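Local coordinates for putative uncharacterized protein PH0242 (Pyrococcus horikoshii, PDB 3VU1) that belongs to the AglB oligosaccharyltransferase family and is represented here by its C-terminal globular domain, which carries a calcium ion, at residues A171-I176 with L196-G201; L272-H277 with L331-K336; L377-D382 with I429-G434; L398-G403 with H460-I465. All blocks are in the same frame, centred on the assembly; numbering follows the deposited sequence.

Contact 1: residues A171-I176 with L196-G201; sequences AFPGNI and LTPSLG
Phe-172 and Leu-196 are joined through their backbones: Phe-172 N donates to Leu-196 O at 2.7 Å, with 173° at the hydrogen. The same carbonyl also receives a CA-H...O contact from Ala-171 CA, at 3.3 Å, so one oxygen serves two consecutive residues. The Phe-172 side chain starts at this point and runs out of the contact. Its CB lies 4.0 Å from Leu-196 O; CG, placed beside the backbone N and anti to the carbonyl carbon (chi1 -65°), turns the ring away from the residue's own C=O, and the ring ends against the loop residues Ile-220, Pro-221 and Thr-222. The backbone oxygen of the same residue faces the second segment: Phe-172 O meets Thr-197 CA at 3.4 Å, a CA-H...O contact, and Pro-198 CD at 3.3 Å. Beyond it two proline rings meet at a slant, Pro-173 CD lying 3.7 Å from Pro-198 CG. The peptide bond before Pro-173 is cis, and the chain reverses over the residues that follow. On the opposing turn, Thr-197 OG1 accepts from Leu-200 N at 2.9 Å and 155°, an ST motif that ties the turn's two ends together, while Thr-197 O is bonded to Tyr-135 OH. Ala-171 and Leu-196 form a parallel bridge with both CB atoms on one face of the sheet. Two chain reversals therefore lie side by side at the end of a parallel strand pair within a mixed sheet, the first closed by a G1 beta bulge in which Asn-175 and Ile-176 both face Ala-171.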
# COMPACT_ATOMS: atom_id res chain seq x y z
N ALA A 171 21.20 4.12 11.87
CA ALA A 171 21.93 3.05 11.21
C ALA A 171 21.17 1.72 11.24
O ALA A 171 20.64 1.31 12.28
CB ALA A 171 23.30 2.91 11.84
N PHE A 172 21.11 1.04 10.10
CA PHE A 172 20.58 -0.32 10.01
C PHE A 172 21.54 -1.31 9.36
O PHE A 172 22.32 -0.92 8.48
CB PHE A 172 19.27 -0.31 9.24
CG PHE A 172 18.18 0.44 9.92
CD1 PHE A 172 17.39 -0.17 10.87
CD2 PHE A 172 17.95 1.78 9.60
CE1 PHE A 172 16.38 0.53 11.50
CE2 PHE A 172 16.95 2.49 10.23
CZ PHE A 172 16.15 1.87 11.18
N PRO A 173 21.50 -2.59 9.79
CA PRO A 173 20.76 -3.12 10.94
C PRO A 173 21.22 -2.55 12.30
O PRO A 173 22.41 -2.21 12.49
CB PRO A 173 21.04 -4.63 10.87
CG PRO A 173 22.26 -4.77 10.03
CD PRO A 173 22.11 -3.69 9.01
N GLY A 174 20.27 -2.44 13.23
CA GLY A 174 20.54 -1.89 14.55
C GLY A 174 19.40 -1.04 15.08
O GLY A 174 18.95 -1.22 16.21
N ASN A 175 18.93 -0.10 14.27
CA ASN A 175 18.04 0.96 14.74
C ASN A 175 18.80 1.90 15.70
O ASN A 175 18.26 2.41 16.68
CB ASN A 175 16.72 0.43 15.34
CG ASN A 175 15.65 1.52 15.48
OD1 ASN A 175 15.45 2.35 14.57
ND2 ASN A 175 14.96 1.52 16.61
N ILE A 176 20.05 2.14 15.36
CA ILE A 176 20.95 2.90 16.19
C ILE A 176 20.76 4.40 15.96
O ILE A 176 21.27 4.98 14.99
CB ILE A 176 22.40 2.39 16.01
CG1 ILE A 176 22.47 0.88 16.40
CG2 ILE A 176 23.39 3.24 16.81
CD1 ILE A 176 23.59 0.07 15.79
N LEU A 196 21.44 5.18 7.46
CA LEU A 196 22.61 4.44 6.98
C LEU A 196 22.31 2.97 6.94
O LEU A 196 21.96 2.38 7.95
CB LEU A 196 23.83 4.72 7.88
CG LEU A 196 24.33 6.17 7.87
CD1 LEU A 196 25.62 6.32 8.65
CD2 LEU A 196 24.50 6.74 6.46
N THR A 197 22.41 2.38 5.75
CA THR A 197 22.23 0.93 5.60
C THR A 197 23.55 0.35 5.07
O THR A 197 24.46 1.11 4.71
CB THR A 197 21.05 0.55 4.66
OG1 THR A 197 21.43 0.74 3.29
CG2 THR A 197 19.80 1.37 4.95
N PRO A 198 23.67 -0.99 5.02
CA PRO A 198 24.96 -1.51 4.61
C PRO A 198 25.40 -0.99 3.25
O PRO A 198 26.60 -0.87 3.01
CB PRO A 198 24.71 -3.02 4.57
CG PRO A 198 23.72 -3.22 5.66
CD PRO A 198 22.76 -2.08 5.43
N SER A 199 24.45 -0.64 2.37
CA SER A 199 24.80 -0.24 1.00
C SER A 199 24.25 1.10 0.47
O SER A 199 24.73 1.61 -0.55
CB SER A 199 24.42 -1.36 0.03
OG SER A 199 23.05 -1.62 0.19
N LEU A 200 23.25 1.66 1.16
CA LEU A 200 22.71 2.98 0.84
C LEU A 200 22.75 3.91 2.03
O LEU A 200 22.51 3.48 3.16
CB LEU A 200 21.27 2.92 0.34
CG LEU A 200 20.99 2.45 -1.08
CD1 LEU A 200 19.49 2.37 -1.26
CD2 LEU A 200 21.56 3.35 -2.16
N GLY A 201 23.04 5.18 1.76
CA GLY A 201 22.78 6.26 2.70
C GLY A 201 21.67 7.15 2.17
O GLY A 201 21.84 7.82 1.14

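Contact 2: residues L272-H277 with L331-K336; sequences LSPGKH and LPTAQK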
# COMPACT_ATOMS: atom_id res chain seq x y z
N LEU A 272 4.25 -23.36 13.33
CA LEU A 272 3.25 -23.92 14.23
C LEU A 272 3.13 -25.44 14.05
O LEU A 272 3.10 -25.94 12.92
CB LEU A 272 1.88 -23.27 13.99
CG LEU A 272 1.58 -21.88 14.55
CD1 LEU A 272 0.27 -21.36 13.97
CD2 LEU A 272 1.51 -21.88 16.08
N SER A 273 3.07 -26.18 15.15
CA SER A 273 2.89 -27.64 15.12
C SER A 273 1.43 -27.97 14.91
O SER A 273 0.57 -27.21 15.34
CB SER A 273 3.32 -28.23 16.45
OG SER A 273 2.46 -27.78 17.50
N PRO A 274 1.13 -29.11 14.28
CA PRO A 274 -0.28 -29.59 14.34
C PRO A 274 -0.66 -29.83 15.81
O PRO A 274 0.23 -29.97 16.64
CB PRO A 274 -0.24 -30.92 13.58
CG PRO A 274 1.04 -30.89 12.78
CD PRO A 274 2.01 -30.01 13.51
N GLY A 275 -1.95 -29.90 16.13
CA GLY A 275 -2.42 -30.04 17.50
C GLY A 275 -3.13 -28.77 17.96
O GLY A 275 -3.26 -27.81 17.17
N LYS A 276 -3.57 -28.76 19.22
CA LYS A 276 -4.29 -27.61 19.80
C LYS A 276 -3.39 -26.41 20.07
O LYS A 276 -2.25 -26.57 20.51
CB LYS A 276 -5.03 -27.98 21.09
CG LYS A 276 -6.25 -28.83 20.81
CD LYS A 276 -7.02 -29.24 22.05
CE LYS A 276 -8.04 -30.32 21.65
NZ LYS A 276 -9.10 -30.51 22.69
N HIS A 277 -3.90 -25.22 19.81
CA HIS A 277 -3.20 -24.01 20.15
C HIS A 277 -4.15 -22.97 20.64
O HIS A 277 -5.32 -22.92 20.25
CB HIS A 277 -2.47 -23.46 18.93
CG HIS A 277 -1.31 -24.28 18.45
ND1 HIS A 277 -0.03 -24.04 18.86
CD2 HIS A 277 -1.24 -25.34 17.52
CE1 HIS A 277 0.82 -24.89 18.22
NE2 HIS A 277 0.08 -25.69 17.40
N LEU A 331 -5.07 -27.54 14.62
CA LEU A 331 -4.47 -27.61 13.30
C LEU A 331 -4.12 -29.04 12.89
O LEU A 331 -3.29 -29.67 13.53
CB LEU A 331 -3.20 -26.76 13.25
CG LEU A 331 -3.26 -25.33 13.77
CD1 LEU A 331 -1.87 -24.74 13.72
CD2 LEU A 331 -4.21 -24.48 12.95
N PRO A 332 -4.69 -29.54 11.77
CA PRO A 332 -4.30 -30.85 11.29
C PRO A 332 -2.90 -30.78 10.73
O PRO A 332 -2.40 -29.68 10.48
CB PRO A 332 -5.26 -31.10 10.14
CG PRO A 332 -5.57 -29.74 9.61
CD PRO A 332 -5.56 -28.83 10.81
N THR A 333 -2.30 -31.94 10.51
CA THR A 333 -0.97 -32.01 9.90
C THR A 333 -1.10 -31.54 8.45
O THR A 333 -2.09 -31.86 7.79
CB THR A 333 -0.40 -33.46 9.95
OG1 THR A 333 -1.31 -34.28 9.25
CG2 THR A 333 -0.33 -34.01 11.39
N ALA A 334 -0.12 -30.79 7.96
CA ALA A 334 -0.16 -30.16 6.64
C ALA A 334 1.13 -29.41 6.46
O ALA A 334 1.85 -29.20 7.43
CB ALA A 334 -1.31 -29.17 6.55
N GLN A 335 1.43 -28.99 5.23
CA GLN A 335 2.67 -28.26 4.99
C GLN A 335 2.64 -26.84 5.57
O GLN A 335 3.63 -26.40 6.14
CB GLN A 335 3.03 -28.22 3.50
CG GLN A 335 4.28 -27.38 3.24
CD GLN A 335 4.64 -27.23 1.78
OE1 GLN A 335 5.66 -26.63 1.46
NE2 GLN A 335 3.81 -27.78 0.88
N LYS A 336 1.53 -26.14 5.41
CA LYS A 336 1.43 -24.77 5.92
C LYS A 336 -0.00 -24.37 6.26
O LYS A 336 -0.95 -25.02 5.82
CB LYS A 336 2.03 -23.78 4.93
CG LYS A 336 1.36 -23.74 3.57
CD LYS A 336 1.94 -22.59 2.76
CE LYS A 336 1.48 -22.63 1.32
NZ LYS A 336 2.14 -21.53 0.57
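Gly-275 and Leu-331 form an antiparallel hydrogen-bonded pair: Gly-275 N donates to Leu-331 O at 2.9 Å, and Leu-331 N returns a bond to Gly-275 O at 3.1 Å. The side chain of Leu-331 is the principal apolar element. Its CG sits beside the backbone N (chi1 -50°), which carries CD1 in among three residues of the other segment: Leu-272 CD1 lies 4.0 Å from Leu-331 CD1, His-277 CD2 3.9 Å from it, and Ser-273 O is close by. The imidazole meets the leucine at roughly a right angle. Its own position is fixed from several sides. His-277 NE2 donates to Ser-273 O, which lies near the ring plane, ND1 is bonded to the Asp-260 carboxylate, and Leu-272 CD2 rests 3.7 Å above one ring face, toward its rim. A carboxylate on one nitrogen and a carbonyl on the other would be expected to favour a positively charged ring. Further along, the Pro-274 ring crosses the Thr-333 side chain at about a right angle, Pro-274 CG touching Thr-333 CG2 at 3.7 Å, and Pro-274 CB also lies 3.3 Å from Leu-331 O. Leu-331 and Pro-274 both reach Tyr-337 as well, and Leu-331 touches Val-297. The pairing opens strand 275-285 and stands at the end of edge strand 325-331 of a four-stranded antiparallel sheet, where the chain leaves for strand 336-356 of a second antiparallel sheet and enters it through a classic beta bulge, Gln-335 and Lys-336 both facing Leu-300.

Contact 3: residues L377-D382 with I429-G434; sequences LKVGVD and IKLRPG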
# COMPACT_ATOMS: atom_id res chain seq x y z
N LEU A 377 -22.19 -5.17 -19.11
CA LEU A 377 -20.83 -5.34 -18.60
C LEU A 377 -20.36 -6.73 -18.91
O LEU A 377 -21.15 -7.68 -18.89
CB LEU A 377 -20.80 -5.24 -17.08
CG LEU A 377 -21.41 -4.03 -16.42
CD1 LEU A 377 -22.01 -4.40 -15.09
CD2 LEU A 377 -20.35 -2.96 -16.25
N LYS A 378 -19.07 -6.86 -19.17
CA LYS A 378 -18.41 -8.13 -19.18
C LYS A 378 -17.32 -8.04 -18.10
O LYS A 378 -16.46 -7.14 -18.13
CB LYS A 378 -17.84 -8.44 -20.58
CG LYS A 378 -18.68 -9.43 -21.40
CD LYS A 378 -19.10 -8.92 -22.79
CE LYS A 378 -17.96 -8.42 -23.67
NZ LYS A 378 -16.92 -9.44 -23.98
N VAL A 379 -17.37 -8.95 -17.14
CA VAL A 379 -16.44 -8.93 -16.02
C VAL A 379 -15.79 -10.29 -15.80
O VAL A 379 -16.43 -11.32 -15.98
CB VAL A 379 -17.14 -8.43 -14.74
CG1 VAL A 379 -18.32 -9.31 -14.38
CG2 VAL A 379 -16.15 -8.33 -13.59
N GLY A 380 -14.50 -10.28 -15.43
CA GLY A 380 -13.74 -11.51 -15.17
C GLY A 380 -13.44 -11.69 -13.68
O GLY A 380 -13.07 -10.73 -13.00
N VAL A 381 -13.62 -12.91 -13.19
CA VAL A 381 -13.29 -13.27 -11.82
C VAL A 381 -12.54 -14.57 -11.80
O VAL A 381 -12.66 -15.38 -12.70
CB VAL A 381 -14.55 -13.44 -10.95
CG1 VAL A 381 -15.12 -12.08 -10.55
CG2 VAL A 381 -15.58 -14.28 -11.66
N ASP A 382 -11.75 -14.78 -10.75
CA ASP A 382 -10.92 -15.98 -10.60
C ASP A 382 -11.67 -17.19 -10.11
O ASP A 382 -11.29 -18.29 -10.42
CB ASP A 382 -9.73 -15.70 -9.67
CG ASP A 382 -8.67 -14.82 -10.34
OD1 ASP A 382 -8.34 -15.13 -11.51
OD2 ASP A 382 -8.19 -13.84 -9.72
N ILE A 429 -26.40 -12.17 -8.27
CA ILE A 429 -25.78 -12.57 -9.53
C ILE A 429 -24.83 -13.73 -9.29
O ILE A 429 -23.97 -13.66 -8.41
CB ILE A 429 -25.00 -11.42 -10.19
CG1 ILE A 429 -25.91 -10.21 -10.38
CG2 ILE A 429 -24.39 -11.89 -11.51
CD1 ILE A 429 -25.20 -8.96 -10.85
N LYS A 430 -24.98 -14.80 -10.06
CA LYS A 430 -24.06 -15.93 -9.99
C LYS A 430 -22.91 -15.72 -10.95
O LYS A 430 -23.08 -15.90 -12.14
CB LYS A 430 -24.77 -17.25 -10.29
CG LYS A 430 -25.38 -17.96 -9.08
CD LYS A 430 -26.01 -19.29 -9.49
CE LYS A 430 -25.74 -20.42 -8.50
NZ LYS A 430 -26.54 -20.27 -7.25
N LEU A 431 -21.75 -15.33 -10.44
CA LEU A 431 -20.55 -15.22 -11.29
C LEU A 431 -19.78 -16.53 -11.47
O LEU A 431 -19.72 -17.35 -10.56
CB LEU A 431 -19.61 -14.15 -10.77
CG LEU A 431 -20.21 -12.77 -10.64
CD1 LEU A 431 -19.19 -11.86 -9.99
CD2 LEU A 431 -20.61 -12.26 -12.01
N ARG A 432 -19.19 -16.70 -12.66
CA ARG A 432 -18.47 -17.93 -13.04
C ARG A 432 -17.02 -17.59 -13.33
O ARG A 432 -16.73 -16.58 -13.98
CB ARG A 432 -19.07 -18.58 -14.32
CG ARG A 432 -20.59 -18.69 -14.39
CD ARG A 432 -21.10 -20.08 -14.01
NE ARG A 432 -20.63 -20.49 -12.68
CZ ARG A 432 -19.97 -21.62 -12.42
NH1 ARG A 432 -19.70 -22.50 -13.38
NH2 ARG A 432 -19.57 -21.86 -11.18
N PRO A 433 -16.09 -18.44 -12.88
CA PRO A 433 -14.69 -18.22 -13.21
C PRO A 433 -14.53 -17.93 -14.69
O PRO A 433 -15.05 -18.69 -15.50
CB PRO A 433 -14.04 -19.55 -12.86
CG PRO A 433 -14.89 -20.09 -11.76
CD PRO A 433 -16.29 -19.67 -12.08
N GLY A 434 -13.83 -16.85 -15.04
CA GLY A 434 -13.67 -16.41 -16.42
C GLY A 434 -14.58 -15.23 -16.72
O GLY A 434 -15.00 -14.51 -15.81
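Val-381 and Leu-431 set their side chains at about a right angle, and Val-381 meets the leucine with both methyls. Val-381 CG1 lies 4.1 Å from Leu-431 CD1, and Val-381 CG2 is equally far from Leu-431 CB. CG2 stands between the backbone N and the carbonyl carbon (chi1 -77° for CG1), a setting that also brings it to 3.5 Å from Arg-432 O. On the neighbouring side Leu-431 CD2 makes a looser approach to Val-379 CG1, at 4.4 Å. The backbones run steeply across each other, 78° apart between 379-382 and 431-434, and this fits the topology: strand 412-431 pairs with strand 385-401, but after Arg-432 and Pro-433 the chain turns and strand 434-443 pairs with 372-381 instead. That second pairing opens here as an antiparallel hydrogen-bonded pair. Gly-434 N donates to Val-381 O at 3.0 Å and 172°, while the return bond from Val-381 N to Gly-434 O is weak at 3.4 Å. Gly-380 CA adds a CA-H...O contact to that same Gly-434 O. On the outer side, the Pro-433 CD methylene lies over one face of the Arg-432 guanidinium, toward its rim, and the NH2 of that group forms a salt bridge with Glu-384.

Contact 4: residues L398-G403 with H460-I465; sequences LVRKGG and HGDKLI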
# COMPACT_ATOMS: atom_id res chain seq x y z
N LEU A 398 -8.91 17.59 -2.83
CA LEU A 398 -7.88 18.21 -2.01
C LEU A 398 -8.46 19.19 -1.00
O LEU A 398 -9.47 19.86 -1.28
CB LEU A 398 -6.86 18.93 -2.90
CG LEU A 398 -6.22 18.12 -4.03
CD1 LEU A 398 -5.07 18.90 -4.67
CD2 LEU A 398 -5.78 16.74 -3.55
N VAL A 399 -7.84 19.30 0.16
CA VAL A 399 -8.22 20.34 1.11
C VAL A 399 -6.98 21.12 1.53
O VAL A 399 -6.06 20.57 2.13
CB VAL A 399 -8.97 19.80 2.36
CG1 VAL A 399 -9.33 20.96 3.28
CG2 VAL A 399 -10.23 19.04 1.94
N ARG A 400 -6.97 22.41 1.19
CA ARG A 400 -5.81 23.23 1.44
C ARG A 400 -5.55 23.26 2.93
O ARG A 400 -6.49 23.38 3.73
CB ARG A 400 -5.99 24.65 0.90
CG ARG A 400 -4.67 25.40 0.71
CD ARG A 400 -4.74 26.87 1.10
NE ARG A 400 -6.01 27.42 0.68
CZ ARG A 400 -6.64 28.43 1.26
NH1 ARG A 400 -6.11 29.05 2.31
NH2 ARG A 400 -7.81 28.82 0.77
N LYS A 401 -4.28 23.14 3.28
CA LYS A 401 -3.83 23.23 4.66
C LYS A 401 -2.75 24.29 4.65
O LYS A 401 -1.75 24.18 3.91
CB LYS A 401 -3.31 21.89 5.17
CG LYS A 401 -2.84 21.95 6.60
CD LYS A 401 -2.10 20.71 7.06
CE LYS A 401 -1.04 21.13 8.08
NZ LYS A 401 -1.14 20.40 9.38
N GLY A 402 -2.96 25.34 5.44
CA GLY A 402 -2.06 26.48 5.47
C GLY A 402 -2.34 27.44 4.33
O GLY A 402 -3.26 27.21 3.54
N GLY A 403 -1.54 28.50 4.23
CA GLY A 403 -1.75 29.55 3.22
C GLY A 403 -3.05 30.32 3.39
O GLY A 403 -3.99 29.88 4.07
N HIS A 460 -15.87 22.78 3.19
CA HIS A 460 -14.50 23.24 2.98
C HIS A 460 -14.34 24.58 2.31
O HIS A 460 -13.28 25.19 2.42
CB HIS A 460 -13.73 22.16 2.22
CG HIS A 460 -13.56 20.88 3.01
ND1 HIS A 460 -12.75 20.79 4.09
CD2 HIS A 460 -14.14 19.62 2.85
CE1 HIS A 460 -12.80 19.54 4.59
NE2 HIS A 460 -13.67 18.83 3.83
N GLY A 461 -15.37 25.05 1.59
CA GLY A 461 -15.31 26.36 0.97
C GLY A 461 -14.26 26.47 -0.12
O GLY A 461 -14.16 25.58 -0.96
N ASP A 462 -13.50 27.57 -0.12
CA ASP A 462 -12.50 27.79 -1.16
C ASP A 462 -11.28 26.88 -0.98
O ASP A 462 -10.52 26.66 -1.94
CB ASP A 462 -12.10 29.29 -1.24
CG ASP A 462 -10.78 29.62 -0.51
OD1 ASP A 462 -9.77 29.96 -1.20
OD2 ASP A 462 -10.75 29.56 0.76
N LYS A 463 -11.09 26.36 0.24
CA LYS A 463 -10.07 25.36 0.53
C LYS A 463 -10.19 24.05 -0.28
O LYS A 463 -9.27 23.24 -0.26
CB LYS A 463 -10.06 25.05 2.01
CG LYS A 463 -9.25 26.02 2.83
CD LYS A 463 -9.41 25.73 4.31
CE LYS A 463 -9.41 27.03 5.09
NZ LYS A 463 -9.08 26.88 6.55
N LEU A 464 -11.30 23.85 -1.00
CA LEU A 464 -11.58 22.59 -1.70
C LEU A 464 -11.24 22.61 -3.19
O LEU A 464 -11.63 23.53 -3.89
CB LEU A 464 -13.05 22.21 -1.53
CG LEU A 464 -13.64 21.02 -2.30
CD1 LEU A 464 -13.39 19.74 -1.53
CD2 LEU A 464 -15.13 21.20 -2.50
N ILE A 465 -10.54 21.57 -3.66
CA ILE A 465 -10.29 21.36 -5.09
C ILE A 465 -10.66 19.91 -5.39
O ILE A 465 -10.02 18.99 -4.91
CB ILE A 465 -8.80 21.61 -5.45
CG1 ILE A 465 -8.29 22.92 -4.84
CG2 ILE A 465 -8.56 21.61 -6.95
CD1 ILE A 465 -6.79 23.15 -4.97
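Arg-400 and Asp-462 form a salt bridge in which the single nitrogen NH2 faces both carboxylate oxygens; Arg-400 NH2 to Asp-462 OD1 is 3.0 Å. The two planes are turned 63° against each other, so this is not a coplanar two-nitrogen fork. Arg-400 NE is bonded to Asn-406 OD1, and NH1 makes a weak bond to Gly-403 O, so partners around its edge hold the guanidinium in place. Lys-463 CG lies 3.7 Å above one face of the Arg-400 guanidinium, toward the rim. Three backbone bonds lie behind it: Arg-400 N to Lys-463 O at 2.8 Å, Leu-398 N to Ile-465 O at 2.7 Å, and Ile-465 N to Leu-398 O at 3.1 Å. They mark an antiparallel pairing of strands 385-401 and 464-487; after helix 448-460, positive-phi Gly-461 and a 3-10 turn at 462-463 lead the chain into the second of these. On the face shared with Leu-464, Val-399 places CG2 3.7 Å from the centroid of the His-460 ring, 9° off the normal, a CH-pi contact between strand and helix end. On the other face Leu-398 CB and Ile-465 CB pack 4.2 Å apart, near Phe-413.

Contact 1 lies at the surface, with one backbone bond between turns and little side-chain packing, whereas contacts 2, 3 and 4 are partly buried. Contacts 3 and 4 belong to one antiparallel sheet, their strands 412-431 and 385-401 being neighbours in it; their segments alternate along the chain, yet their centres are 41 Å apart. Contact 2 joins a four-stranded sheet to that same larger one, while contact 1 stays within a mixed sheet of its own. Contacts 2 and 3 share a glycine in an antiparallel hydrogen-bonded pair, with one bond weak in contact 3; contact 4 is the one with a salt bridge between its segments. Contacts 2 and 4 lie on opposite sides of the chain's centre.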